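PDB 1RT8: fimbrin from Schizosaccharomyces pombe, which binds actin filaments and crosslinks them, serving actin structures needed for cell polarity, cytokinesis, mating and spore formation. Local coordinates for residues 284-289 and 381-386; 293-296 and 302-305; 318-323 and 387-392; 326-331 and 352-357. All coordinates share one frame; numbering follows the deposited sequence.

Contact 1 (284-289 and 381-386); sequences EREARV and LTLALV
Leu383 sets its CD2 methyl between Glu286 and Ala287 and its CD1 against Glu286 alone. CD2 packs against the start of Ala287, 3.8 Å from the backbone N of Ala287, and also touches CB of Glu286. The other methyl, CD1, lies 3.8 Å from the carboxylate oxygen OE1 of Glu286. The side chains of Glu286 and Leu383 cross at about a right angle, so CD2 rests on the root of the glutamate and CD1 on its acid end. The Glu286 chain runs extended beyond CG (chi2 -172°), which carries the carboxylate past the leucine methyls. Ala287 offers its small CB at 4.3 Å from CD2 of Leu383, and the helices approach with 6.9 Å between the CA atoms of these two residues. Farther out, Phe306 and Phe290 also touch Leu383, while Phe307 touches Ala287, placing the pair in the helical core of the third calponin-homology domain. Arg501, of the fourth such domain, makes a long, weak ion pair with OE1 of Glu286. No hydrogen bond joins the two segments; the touch is by van der Waals packing, and a buried carboxylate resting on leucine methyls probably depends on polar partners such as Arg501 to offset its charge.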
loop_
_atom_site.group_PDB
_atom_site.type_symbol
_atom_site.label_atom_id
_atom_site.label_comp_id
_atom_site.label_asym_id
_atom_site.label_seq_id
_atom_site.Cartn_x
_atom_site.Cartn_y
_atom_site.Cartn_z
ATOM N N GLU A 284 10.040 14.115 -3.653
ATOM C CA GLU A 284 9.936 12.672 -3.450
ATOM C C GLU A 284 8.569 12.293 -2.894
ATOM O O GLU A 284 7.982 11.288 -3.304
ATOM C CB GLU A 284 11.022 12.161 -2.495
ATOM C CG GLU A 284 12.430 12.097 -3.085
ATOM C CD GLU A 284 12.492 11.322 -4.394
ATOM O OE1 GLU A 284 11.937 10.209 -4.466
ATOM O OE2 GLU A 284 13.105 11.826 -5.357
ATOM N N ARG A 285 8.060 13.099 -1.963
ATOM C CA ARG A 285 6.757 12.818 -1.365
ATOM C C ARG A 285 5.640 12.891 -2.402
ATOM O O ARG A 285 4.776 12.012 -2.454
ATOM C CB ARG A 285 6.477 13.784 -0.211
ATOM C CG ARG A 285 7.259 13.453 1.062
ATOM C CD ARG A 285 6.954 12.044 1.522
ATOM N NE ARG A 285 5.520 11.846 1.733
ATOM C CZ ARG A 285 4.885 10.698 1.522
ATOM N NH1 ARG A 285 5.559 9.641 1.096
ATOM N NH2 ARG A 285 3.573 10.607 1.708
ATOM N N GLU A 286 5.657 13.932 -3.230
ATOM C CA GLU A 286 4.636 14.073 -4.262
ATOM C C GLU A 286 4.695 12.850 -5.161
ATOM O O GLU A 286 3.664 12.277 -5.505
ATOM C CB GLU A 286 4.859 15.344 -5.101
ATOM C CG GLU A 286 4.746 16.652 -4.315
ATOM C CD GLU A 286 4.791 17.885 -5.207
ATOM O OE1 GLU A 286 5.475 17.850 -6.247
ATOM O OE2 GLU A 286 4.157 18.901 -4.864
ATOM N N ALA A 287 5.909 12.442 -5.523
ATOM C CA ALA A 287 6.105 11.282 -6.386
ATOM C C ALA A 287 5.463 10.033 -5.782
ATOM O O ALA A 287 4.794 9.273 -6.486
ATOM C CB ALA A 287 7.610 11.046 -6.631
ATOM N N ARG A 288 5.663 9.823 -4.483
ATOM C CA ARG A 288 5.093 8.660 -3.806
ATOM C C ARG A 288 3.574 8.750 -3.697
ATOM O O ARG A 288 2.892 7.739 -3.799
ATOM C CB ARG A 288 5.715 8.492 -2.416
ATOM C CG ARG A 288 7.056 7.760 -2.438
ATOM C CD ARG A 288 7.785 7.869 -1.099
ATOM N NE ARG A 288 9.096 7.215 -1.118
ATOM C CZ ARG A 288 9.282 5.895 -1.132
ATOM N NH1 ARG A 288 8.240 5.074 -1.129
ATOM N NH2 ARG A 288 10.514 5.394 -1.144
ATOM N N VAL A 289 3.055 9.958 -3.484
ATOM C CA VAL A 289 1.610 10.172 -3.389
ATOM C C VAL A 289 0.964 9.967 -4.760
ATOM O O VAL A 289 -0.080 9.317 -4.871
ATOM C CB VAL A 289 1.279 11.603 -2.888
ATOM C CG1 VAL A 289 -0.216 11.870 -3.018
ATOM C CG2 VAL A 289 1.717 11.756 -1.426
ATOM N N LEU A 381 8.758 18.658 -14.433
ATOM C CA LEU A 381 7.688 18.652 -15.420
ATOM C C LEU A 381 6.837 17.374 -15.389
ATOM O O LEU A 381 5.659 17.408 -15.752
ATOM C CB LEU A 381 8.265 18.913 -16.817
ATOM C CG LEU A 381 9.069 20.228 -16.896
ATOM C CD1 LEU A 381 9.571 20.457 -18.320
ATOM C CD2 LEU A 381 8.213 21.403 -16.439
ATOM N N THR A 382 7.412 16.254 -14.947
ATOM C CA THR A 382 6.634 15.018 -14.864
ATOM C C THR A 382 5.659 15.160 -13.689
ATOM O O THR A 382 4.495 14.767 -13.789
ATOM C CB THR A 382 7.526 13.777 -14.648
ATOM O OG1 THR A 382 8.384 13.600 -15.783
ATOM C CG2 THR A 382 6.671 12.521 -14.492
ATOM N N LEU A 383 6.135 15.736 -12.587
ATOM C CA LEU A 383 5.281 15.954 -11.420
ATOM C C LEU A 383 4.194 16.973 -11.756
ATOM O O LEU A 383 3.054 16.839 -11.327
ATOM C CB LEU A 383 6.106 16.478 -10.248
ATOM C CG LEU A 383 7.030 15.523 -9.497
ATOM C CD1 LEU A 383 7.966 16.346 -8.628
ATOM C CD2 LEU A 383 6.205 14.564 -8.628
ATOM N N ALA A 384 4.557 17.998 -12.520
ATOM C CA ALA A 384 3.606 19.035 -12.892
ATOM C C ALA A 384 2.466 18.472 -13.751
ATOM O O ALA A 384 1.298 18.825 -13.555
ATOM C CB ALA A 384 4.325 20.166 -13.638
ATOM N N LEU A 385 2.798 17.602 -14.700
ATOM C CA LEU A 385 1.769 17.020 -15.558
ATOM C C LEU A 385 0.845 16.096 -14.761
ATOM O O LEU A 385 -0.369 16.172 -14.896
ATOM C CB LEU A 385 2.399 16.247 -16.721
ATOM C CG LEU A 385 1.453 15.375 -17.562
ATOM C CD1 LEU A 385 0.351 16.237 -18.168
ATOM C CD2 LEU A 385 2.254 14.684 -18.675
ATOM N N VAL A 386 1.406 15.220 -13.934
ATOM C CA VAL A 386 0.537 14.337 -13.162
ATOM C C VAL A 386 -0.319 15.176 -12.214
ATOM O O VAL A 386 -1.510 14.903 -12.051
ATOM C CB VAL A 386 1.335 13.282 -12.368
ATOM C CG1 VAL A 386 0.397 12.467 -11.492
ATOM C CG2 VAL A 386 2.078 12.361 -13.330
#

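Contact 2 (293-296 and 302-305); sequences WLNS and SIHD
OD1 of Asn295 accepts the backbone N-H of Ile303 at 2.8 Å, in a straight bond (179° at the hydrogen) that meets a lone pair in the carbonyl plane. The other end of the amide turns to the same residue: ND2 of Asn295 donates to the carbonyl O of Ile303 at 3.2 Å, with the acceptor practically in the amide plane. One side chain thus pairs with both the N-H and the C=O of a single residue, and the two bonds together fix the rotation of the amide. With CG beside its backbone N and anti to the carbonyl carbon (chi1 -80°), Asn295 holds this group out from the helix toward the extended chain at Ile303. Beside the polar pair, CD1 of Ile303 lies 3.8 Å from CB of Leu294 and also touches CD1 of Leu294, while Ile315 and Leu310 touch the isoleucine from within the domain. On the solvent side, Ser302 brings its CA to 3.5 Å from OD1 of Asn295. Such two-pronged pairing of an asparagine amide with one residue's backbone imitates the bonding of a neighbouring strand, and here it ties the end of helix 282-296 to the loop that follows in the third calponin-homology domain.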
loop_
_atom_site.group_PDB
_atom_site.type_symbol
_atom_site.label_atom_id
_atom_site.label_comp_id
_atom_site.label_asym_id
_atom_site.label_seq_id
_atom_site.Cartn_x
_atom_site.Cartn_y
_atom_site.Cartn_z
ATOM N N TRP A 293 -1.721 7.199 -6.123
ATOM C CA TRP A 293 -2.924 7.615 -6.836
ATOM C C TRP A 293 -3.058 6.934 -8.203
ATOM O O TRP A 293 -4.058 6.269 -8.480
ATOM C CB TRP A 293 -2.943 9.135 -7.010
ATOM C CG TRP A 293 -4.135 9.602 -7.786
ATOM C CD1 TRP A 293 -5.442 9.491 -7.419
ATOM C CD2 TRP A 293 -4.132 10.213 -9.082
ATOM N NE1 TRP A 293 -6.258 9.990 -8.408
ATOM C CE2 TRP A 293 -5.479 10.441 -9.441
ATOM C CE3 TRP A 293 -3.121 10.587 -9.977
ATOM C CZ2 TRP A 293 -5.846 11.026 -10.655
ATOM C CZ3 TRP A 293 -3.485 11.172 -11.190
ATOM C CH2 TRP A 293 -4.838 11.383 -11.517
ATOM N N LEU A 294 -2.061 7.101 -9.062
ATOM C CA LEU A 294 -2.118 6.476 -10.380
ATOM C C LEU A 294 -2.314 4.958 -10.274
ATOM O O LEU A 294 -3.092 4.385 -11.029
ATOM C CB LEU A 294 -0.843 6.785 -11.177
ATOM C CG LEU A 294 -0.739 8.213 -11.721
ATOM C CD1 LEU A 294 0.688 8.487 -12.199
ATOM C CD2 LEU A 294 -1.734 8.403 -12.859
ATOM N N ASN A 295 -1.619 4.308 -9.339
ATOM C CA ASN A 295 -1.758 2.861 -9.195
ATOM C C ASN A 295 -3.173 2.517 -8.764
ATOM O O ASN A 295 -3.671 1.437 -9.080
ATOM C CB ASN A 295 -0.765 2.281 -8.171
ATOM C CG ASN A 295 0.637 2.089 -8.747
ATOM O OD1 ASN A 295 0.824 2.063 -9.961
ATOM N ND2 ASN A 295 1.622 1.935 -7.869
ATOM N N SER A 296 -3.822 3.443 -8.060
ATOM C CA SER A 296 -5.188 3.226 -7.597
ATOM C C SER A 296 -6.143 3.177 -8.783
ATOM O O SER A 296 -7.257 2.663 -8.672
ATOM C CB SER A 296 -5.622 4.335 -6.618
ATOM O OG SER A 296 -6.118 5.478 -7.298
ATOM N N SER A 302 2.165 -1.851 -12.429
ATOM C CA SER A 302 2.072 -0.950 -11.285
ATOM C C SER A 302 3.366 -0.172 -11.255
ATOM O O SER A 302 4.410 -0.701 -11.635
ATOM C CB SER A 302 1.961 -1.730 -9.987
ATOM O OG SER A 302 0.864 -2.624 -10.057
ATOM N N ILE A 303 3.302 1.067 -10.790
ATOM C CA ILE A 303 4.482 1.916 -10.719
ATOM C C ILE A 303 5.335 1.661 -9.477
ATOM O O ILE A 303 4.806 1.542 -8.366
ATOM C CB ILE A 303 4.075 3.407 -10.704
ATOM C CG1 ILE A 303 3.294 3.754 -11.966
ATOM C CG2 ILE A 303 5.310 4.290 -10.526
ATOM C CD1 ILE A 303 2.485 5.009 -11.832
ATOM N N HIS A 304 6.650 1.595 -9.660
ATOM C CA HIS A 304 7.564 1.393 -8.529
ATOM C C HIS A 304 8.716 2.383 -8.604
ATOM O O HIS A 304 9.558 2.456 -7.709
ATOM C CB HIS A 304 8.077 -0.054 -8.519
ATOM C CG HIS A 304 7.010 -1.060 -8.191
ATOM N ND1 HIS A 304 6.509 -1.216 -6.917
ATOM C CD2 HIS A 304 6.291 -1.897 -8.980
ATOM C CE1 HIS A 304 5.526 -2.099 -6.933
ATOM N NE2 HIS A 304 5.372 -2.527 -8.173
ATOM N N ASP A 305 8.712 3.169 -9.678
ATOM C CA ASP A 305 9.734 4.190 -9.925
ATOM C C ASP A 305 9.094 5.284 -10.793
ATOM O O ASP A 305 9.182 5.253 -12.026
ATOM C CB ASP A 305 10.936 3.565 -10.650
ATOM C CG ASP A 305 12.134 4.496 -10.699
ATOM O OD1 ASP A 305 11.974 5.671 -10.330
ATOM O OD2 ASP A 305 13.229 4.056 -11.107
#

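Contact 3 (318-323 and 387-392); sequences QAYDKI and WQMMRM
Met389 reaches from helix 387-392 across to helix 318-323 and sets its terminal methyl squarely over the ring of Tyr320, a Met-aromatic contact within the all-helical calponin-homology fold. CE of Met389 stands 3.5 Å from the ring centroid and just 6° off the normal, a CH-pi approach over the middle of one face, so that all six ring carbons lie at similar distances from it. The sulfur is stacked behind the methyl: SD of Met389 is above the same face but 5.2 Å from the centroid, so the S-CE bond points almost straight down onto the ring. Two turns give this pose. CG of Met389 is anti to the backbone N (chi1 -169°) and the chain stays extended through chi2, then bends at chi3 (-95°) to aim the methyl at the tyrosine.

Around the thioether, Ala319 and Ile323 come from the same helix as Tyr320. Ile323 lays its CD1 3.8 Å from CG of Met389, the two chains crossing at a slant. The segment axes are nearly parallel, 4° apart, but separated by 11.8 Å; one long side chain bridges that gap. Trp293 also touches Met389, and the hydroxyl of Tyr320 makes a weak hydrogen bond to the carbonyl of Ala355. A serine in place of Tyr320 would probably deprive the Met389 methyl of its aromatic floor and the carbonyl of Ala355 of its phenolic partner. Nearest to the sulfur among the hydrocarbon groups of helix 318-323 is CB of Ala319, 3.6 Å from SD of Met389.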
loop_
_atom_site.group_PDB
_atom_site.type_symbol
_atom_site.label_atom_id
_atom_site.label_comp_id
_atom_site.label_asym_id
_atom_site.label_seq_id
_atom_site.Cartn_x
_atom_site.Cartn_y
_atom_site.Cartn_z
ATOM N N GLN A 318 -3.001 5.416 -20.076
ATOM C CA GLN A 318 -3.970 4.540 -19.422
ATOM C C GLN A 318 -4.786 5.334 -18.407
ATOM O O GLN A 318 -6.001 5.171 -18.323
ATOM C CB GLN A 318 -3.277 3.388 -18.708
ATOM C CG GLN A 318 -2.704 2.331 -19.631
ATOM C CD GLN A 318 -1.912 1.294 -18.862
ATOM O OE1 GLN A 318 -2.437 0.628 -17.968
ATOM N NE2 GLN A 318 -0.638 1.157 -19.200
ATOM N N ALA A 319 -4.108 6.193 -17.647
ATOM C CA ALA A 319 -4.755 7.020 -16.635
ATOM C C ALA A 319 -5.867 7.852 -17.261
ATOM O O ALA A 319 -6.985 7.887 -16.734
ATOM C CB ALA A 319 -3.725 7.937 -15.954
ATOM N N TYR A 320 -5.565 8.515 -18.382
ATOM C CA TYR A 320 -6.565 9.333 -19.075
ATOM C C TYR A 320 -7.820 8.528 -19.367
ATOM O O TYR A 320 -8.924 9.020 -19.189
ATOM C CB TYR A 320 -6.043 9.872 -20.412
ATOM C CG TYR A 320 -5.198 11.122 -20.320
ATOM C CD1 TYR A 320 -3.824 11.072 -20.576
ATOM C CD2 TYR A 320 -5.761 12.354 -19.958
ATOM C CE1 TYR A 320 -3.030 12.211 -20.473
ATOM C CE2 TYR A 320 -4.961 13.508 -19.852
ATOM C CZ TYR A 320 -3.598 13.418 -20.113
ATOM O OH TYR A 320 -2.789 14.516 -20.010
ATOM N N ASP A 321 -7.635 7.296 -19.835
ATOM C CA ASP A 321 -8.746 6.410 -20.181
ATOM C C ASP A 321 -9.508 5.916 -18.958
ATOM O O ASP A 321 -10.728 5.732 -19.018
ATOM C CB ASP A 321 -8.229 5.218 -20.983
ATOM C CG ASP A 321 -8.779 5.181 -22.394
ATOM O OD1 ASP A 321 -9.161 6.247 -22.919
ATOM O OD2 ASP A 321 -8.815 4.085 -22.987
ATOM N N LYS A 322 -8.792 5.701 -17.855
ATOM C CA LYS A 322 -9.416 5.234 -16.616
ATOM C C LYS A 322 -10.288 6.333 -16.033
ATOM O O LYS A 322 -11.326 6.063 -15.434
ATOM C CB LYS A 322 -8.351 4.850 -15.589
ATOM C CG LYS A 322 -7.460 3.692 -16.005
ATOM C CD LYS A 322 -8.187 2.361 -15.936
ATOM C CE LYS A 322 -7.218 1.214 -16.188
ATOM N NZ LYS A 322 -7.881 -0.117 -16.092
ATOM N N ILE A 323 -9.853 7.573 -16.214
ATOM C CA ILE A 323 -10.572 8.736 -15.710
ATOM C C ILE A 323 -11.704 9.133 -16.658
ATOM O O ILE A 323 -12.759 9.588 -16.219
ATOM C CB ILE A 323 -9.609 9.939 -15.535
ATOM C CG1 ILE A 323 -8.549 9.604 -14.482
ATOM C CG2 ILE A 323 -10.380 11.181 -15.122
ATOM C CD1 ILE A 323 -7.473 10.651 -14.345
ATOM N N TRP A 387 0.272 16.204 -11.609
ATOM C CA TRP A 387 -0.484 17.068 -10.708
ATOM C C TRP A 387 -1.690 17.664 -11.423
ATOM O O TRP A 387 -2.794 17.667 -10.883
ATOM C CB TRP A 387 0.382 18.201 -10.157
ATOM C CG TRP A 387 -0.424 19.247 -9.445
ATOM C CD1 TRP A 387 -0.511 20.572 -9.763
ATOM C CD2 TRP A 387 -1.287 19.049 -8.313
ATOM N NE1 TRP A 387 -1.375 21.215 -8.901
ATOM C CE2 TRP A 387 -1.864 20.301 -8.001
ATOM C CE3 TRP A 387 -1.624 17.936 -7.532
ATOM C CZ2 TRP A 387 -2.765 20.471 -6.940
ATOM C CZ3 TRP A 387 -2.523 18.107 -6.470
ATOM C CH2 TRP A 387 -3.079 19.362 -6.187
ATOM N N GLN A 388 -1.489 18.174 -12.634
ATOM C CA GLN A 388 -2.605 18.751 -13.379
ATOM C C GLN A 388 -3.702 17.711 -13.568
ATOM O O GLN A 388 -4.889 18.037 -13.512
ATOM C CB GLN A 388 -2.141 19.258 -14.742
ATOM C CG GLN A 388 -1.323 20.512 -14.653
ATOM C CD GLN A 388 -2.130 21.688 -14.157
ATOM O OE1 GLN A 388 -1.653 22.472 -13.335
ATOM N NE2 GLN A 388 -3.360 21.827 -14.656
ATOM N N MET A 389 -3.305 16.464 -13.803
ATOM C CA MET A 389 -4.275 15.388 -13.977
ATOM C C MET A 389 -5.038 15.170 -12.667
ATOM O O MET A 389 -6.266 15.063 -12.662
ATOM C CB MET A 389 -3.575 14.090 -14.394
ATOM C CG MET A 389 -4.528 12.999 -14.845
ATOM S SD MET A 389 -3.712 11.418 -15.171
ATOM C CE MET A 389 -3.445 11.507 -16.937
ATOM N N MET A 390 -4.311 15.101 -11.556
ATOM C CA MET A 390 -4.954 14.913 -10.261
ATOM C C MET A 390 -5.838 16.112 -9.928
ATOM O O MET A 390 -6.962 15.951 -9.464
ATOM C CB MET A 390 -3.910 14.746 -9.147
ATOM C CG MET A 390 -4.496 14.825 -7.733
ATOM S SD MET A 390 -3.294 14.486 -6.396
ATOM C CE MET A 390 -3.210 12.717 -6.452
ATOM N N ARG A 391 -5.323 17.312 -10.167
ATOM C CA ARG A 391 -6.061 18.529 -9.863
ATOM C C ARG A 391 -7.364 18.674 -10.648
ATOM O O ARG A 391 -8.398 19.058 -10.084
ATOM C CB ARG A 391 -5.182 19.756 -10.109
ATOM C CG ARG A 391 -5.855 21.072 -9.764
ATOM C CD ARG A 391 -6.186 21.146 -8.273
ATOM N NE ARG A 391 -6.869 22.391 -7.927
ATOM C CZ ARG A 391 -8.163 22.637 -8.137
ATOM N NH1 ARG A 391 -8.938 21.724 -8.701
ATOM N NH2 ARG A 391 -8.684 23.804 -7.767
ATOM N N MET A 392 -7.316 18.387 -11.947
ATOM C CA MET A 392 -8.512 18.497 -12.773
ATOM C C MET A 392 -9.537 17.469 -12.332
ATOM O O MET A 392 -10.734 17.745 -12.332
ATOM C CB MET A 392 -8.183 18.286 -14.248
ATOM C CG MET A 392 -9.371 18.532 -15.167
ATOM S SD MET A 392 -10.065 20.185 -14.926
ATOM C CE MET A 392 -8.867 21.202 -15.788
#

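Contact 4 (326-331 and 352-357); sequences NTVNWK and CNYAVD. With SO4 (sulfate ion), chain D.
An irregular run of chain, 326-331, passes helix 352-357 with 8.8 Å between the CA atoms of Val328 and Ala355, and the side chain of Tyr354 bridges the two segments. With CG anti to the backbone N (chi1 -175°), this tyrosine reaches across to the loop, where its hydroxyl OH accepts the backbone N-H of Asn329 at 3.0 Å. The bond is nearly straight (175°), and the donor lies at the ring edge, near the ring plane. CB of Asn329 rests 3.6 Å from the same oxygen. Beside it, CG1 of Val328 touches CE2 of Tyr354 at 3.7 Å, approaching the ring obliquely; the same methyl sits over the centre of the Trp330 indole, 3.6 Å above its plane. Asp321 of helix 314-323 also holds the loop, accepting from the backbones of Thr327 and Val328 and from the indole of Trp330. Replacing Tyr354 with a phenylalanine would probably leave the Asn329 N-H without its acceptor and the loop less firmly held. On the helix flank, ND2 of Asn353 binds a sulfate, probably from the crystallisation liquor, through O3 at 3.2 Å. The chemistry across the contact is thus one directed polar bond flanked by apolar packing, which fixes the loop by its backbone at a partly buried edge.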
loop_
_atom_site.group_PDB
_atom_site.type_symbol
_atom_site.label_atom_id
_atom_site.label_comp_id
_atom_site.label_asym_id
_atom_site.label_seq_id
_atom_site.Cartn_x
_atom_site.Cartn_y
_atom_site.Cartn_z
ATOM N N ASN A 326 -12.772 6.021 -23.348
ATOM C CA ASN A 326 -12.799 6.416 -24.751
ATOM C C ASN A 326 -12.139 7.757 -25.026
ATOM O O ASN A 326 -12.574 8.500 -25.907
ATOM C CB ASN A 326 -14.231 6.454 -25.281
ATOM C CG ASN A 326 -14.852 5.083 -25.373
ATOM O OD1 ASN A 326 -14.214 4.124 -25.821
ATOM N ND2 ASN A 326 -16.114 4.979 -24.965
ATOM N N THR A 327 -11.088 8.075 -24.279
ATOM C CA THR A 327 -10.385 9.330 -24.502
ATOM C C THR A 327 -9.216 9.064 -25.445
ATOM O O THR A 327 -8.922 9.857 -26.338
ATOM C CB THR A 327 -9.831 9.918 -23.181
ATOM O OG1 THR A 327 -10.916 10.393 -22.376
ATOM C CG2 THR A 327 -8.871 11.067 -23.463
ATOM N N VAL A 328 -8.573 7.918 -25.251
ATOM C CA VAL A 328 -7.412 7.551 -26.045
ATOM C C VAL A 328 -7.670 6.629 -27.238
ATOM O O VAL A 328 -8.333 5.601 -27.120
ATOM C CB VAL A 328 -6.349 6.886 -25.141
ATOM C CG1 VAL A 328 -5.103 6.567 -25.941
ATOM C CG2 VAL A 328 -6.019 7.809 -23.980
ATOM N N ASN A 329 -7.138 7.017 -28.392
ATOM C CA ASN A 329 -7.244 6.203 -29.592
ATOM C C ASN A 329 -5.982 5.357 -29.574
ATOM O O ASN A 329 -4.933 5.785 -30.057
ATOM C CB ASN A 329 -7.249 7.073 -30.844
ATOM C CG ASN A 329 -7.289 6.249 -32.127
ATOM O OD1 ASN A 329 -7.383 6.795 -33.225
ATOM N ND2 ASN A 329 -7.221 4.929 -31.988
ATOM N N TRP A 330 -6.077 4.159 -29.020
ATOM C CA TRP A 330 -4.912 3.294 -28.934
ATOM C C TRP A 330 -4.299 2.835 -30.252
ATOM O O TRP A 330 -3.226 2.236 -30.257
ATOM C CB TRP A 330 -5.232 2.099 -28.046
ATOM C CG TRP A 330 -5.491 2.534 -26.634
ATOM C CD1 TRP A 330 -6.695 2.857 -26.080
ATOM C CD2 TRP A 330 -4.509 2.756 -25.618
ATOM N NE1 TRP A 330 -6.523 3.269 -24.778
ATOM C CE2 TRP A 330 -5.189 3.219 -24.472
ATOM C CE3 TRP A 330 -3.117 2.617 -25.568
ATOM C CZ2 TRP A 330 -4.524 3.536 -23.284
ATOM C CZ3 TRP A 330 -2.455 2.933 -24.387
ATOM C CH2 TRP A 330 -3.160 3.390 -23.263
ATOM N N LYS A 331 -4.964 3.117 -31.368
ATOM C CA LYS A 331 -4.425 2.730 -32.667
ATOM C C LYS A 331 -3.315 3.708 -33.027
ATOM O O LYS A 331 -2.524 3.467 -33.939
ATOM C CB LYS A 331 -5.519 2.764 -33.739
ATOM C CG LYS A 331 -6.602 1.706 -33.558
ATOM C CD LYS A 331 -7.672 1.786 -34.650
ATOM C CE LYS A 331 -8.791 0.774 -34.407
ATOM N NZ LYS A 331 -9.856 0.834 -35.449
ATOM N N CYS A 352 4.212 10.433 -25.508
ATOM C CA CYS A 352 4.149 11.512 -24.537
ATOM C C CYS A 352 3.578 12.805 -25.122
ATOM O O CYS A 352 2.893 13.549 -24.422
ATOM C CB CYS A 352 5.531 11.748 -23.920
ATOM S SG CYS A 352 6.060 10.389 -22.830
ATOM N N ASN A 353 3.852 13.078 -26.398
ATOM C CA ASN A 353 3.302 14.284 -27.033
ATOM C C ASN A 353 1.777 14.167 -27.046
ATOM O O ASN A 353 1.061 15.145 -26.847
ATOM C CB ASN A 353 3.802 14.436 -28.474
ATOM C CG ASN A 353 5.254 14.884 -28.553
ATOM O OD1 ASN A 353 5.805 15.422 -27.595
ATOM N ND2 ASN A 353 5.868 14.682 -29.706
ATOM N N TYR A 354 1.296 12.953 -27.279
ATOM C CA TYR A 354 -0.134 12.675 -27.317
ATOM C C TYR A 354 -0.726 12.855 -25.914
ATOM O O TYR A 354 -1.779 13.469 -25.747
ATOM C CB TYR A 354 -0.348 11.248 -27.838
ATOM C CG TYR A 354 -1.790 10.829 -28.057
ATOM C CD1 TYR A 354 -2.774 11.757 -28.413
ATOM C CD2 TYR A 354 -2.163 9.494 -27.937
ATOM C CE1 TYR A 354 -4.105 11.354 -28.638
ATOM C CE2 TYR A 354 -3.475 9.085 -28.159
ATOM C CZ TYR A 354 -4.442 10.019 -28.506
ATOM O OH TYR A 354 -5.746 9.603 -28.699
ATOM N N ALA A 355 -0.032 12.337 -24.906
ATOM C CA ALA A 355 -0.496 12.455 -23.533
ATOM C C ALA A 355 -0.632 13.924 -23.128
ATOM O O ALA A 355 -1.596 14.307 -22.469
ATOM C CB ALA A 355 0.466 11.740 -22.595
ATOM N N VAL A 356 0.341 14.743 -23.518
ATOM C CA VAL A 356 0.319 16.167 -23.190
ATOM C C VAL A 356 -0.844 16.888 -23.871
ATOM O O VAL A 356 -1.518 17.711 -23.248
ATOM C CB VAL A 356 1.664 16.831 -23.565
ATOM C CG1 VAL A 356 1.555 18.350 -23.519
ATOM C CG2 VAL A 356 2.739 16.367 -22.572
ATOM N N ASP A 357 -1.095 16.564 -25.139
ATOM C CA ASP A 357 -2.194 17.184 -25.872
ATOM C C ASP A 357 -3.557 16.803 -25.286
ATOM O O ASP A 357 -4.463 17.635 -25.215
ATOM C CB ASP A 357 -2.139 16.801 -27.350
ATOM C CG ASP A 357 -1.118 17.612 -28.125
ATOM O OD1 ASP A 357 -0.653 18.645 -27.607
ATOM O OD2 ASP A 357 -0.790 17.226 -29.263
HETATM S S SO4 D . 8.141 17.631 -28.613
HETATM O O1 SO4 D . 8.217 16.781 -27.228
HETATM O O2 SO4 D . 9.241 18.572 -28.538
HETATM O O3 SO4 D . 8.230 16.828 -29.642
HETATM O O4 SO4 D . 6.894 18.349 -28.477
#

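In the fold
All four contacts lie in the third calponin-homology domain, within the second actin-binding region. Contacts 1 and 3 are buried packing without hydrogen bonds between their segments, and both draw on helix 379-397. Contact 1 shares helix 282-296 with contact 2, whose Trp293 also packs on Met389 and Met390 of contact 3, so the three meet round one core. Contacts 2 and 4 are partly buried and tie loops to helices, and there directed hydrogen bonds to loop backbone appear. Contact 4, centred about 29 Å from the chain centre against about 10 Å for contact 2, joins contact 3 through bonds to the Asp321 carboxylate and a weak one between the Tyr320 hydroxyl and the carbonyl of Ala355.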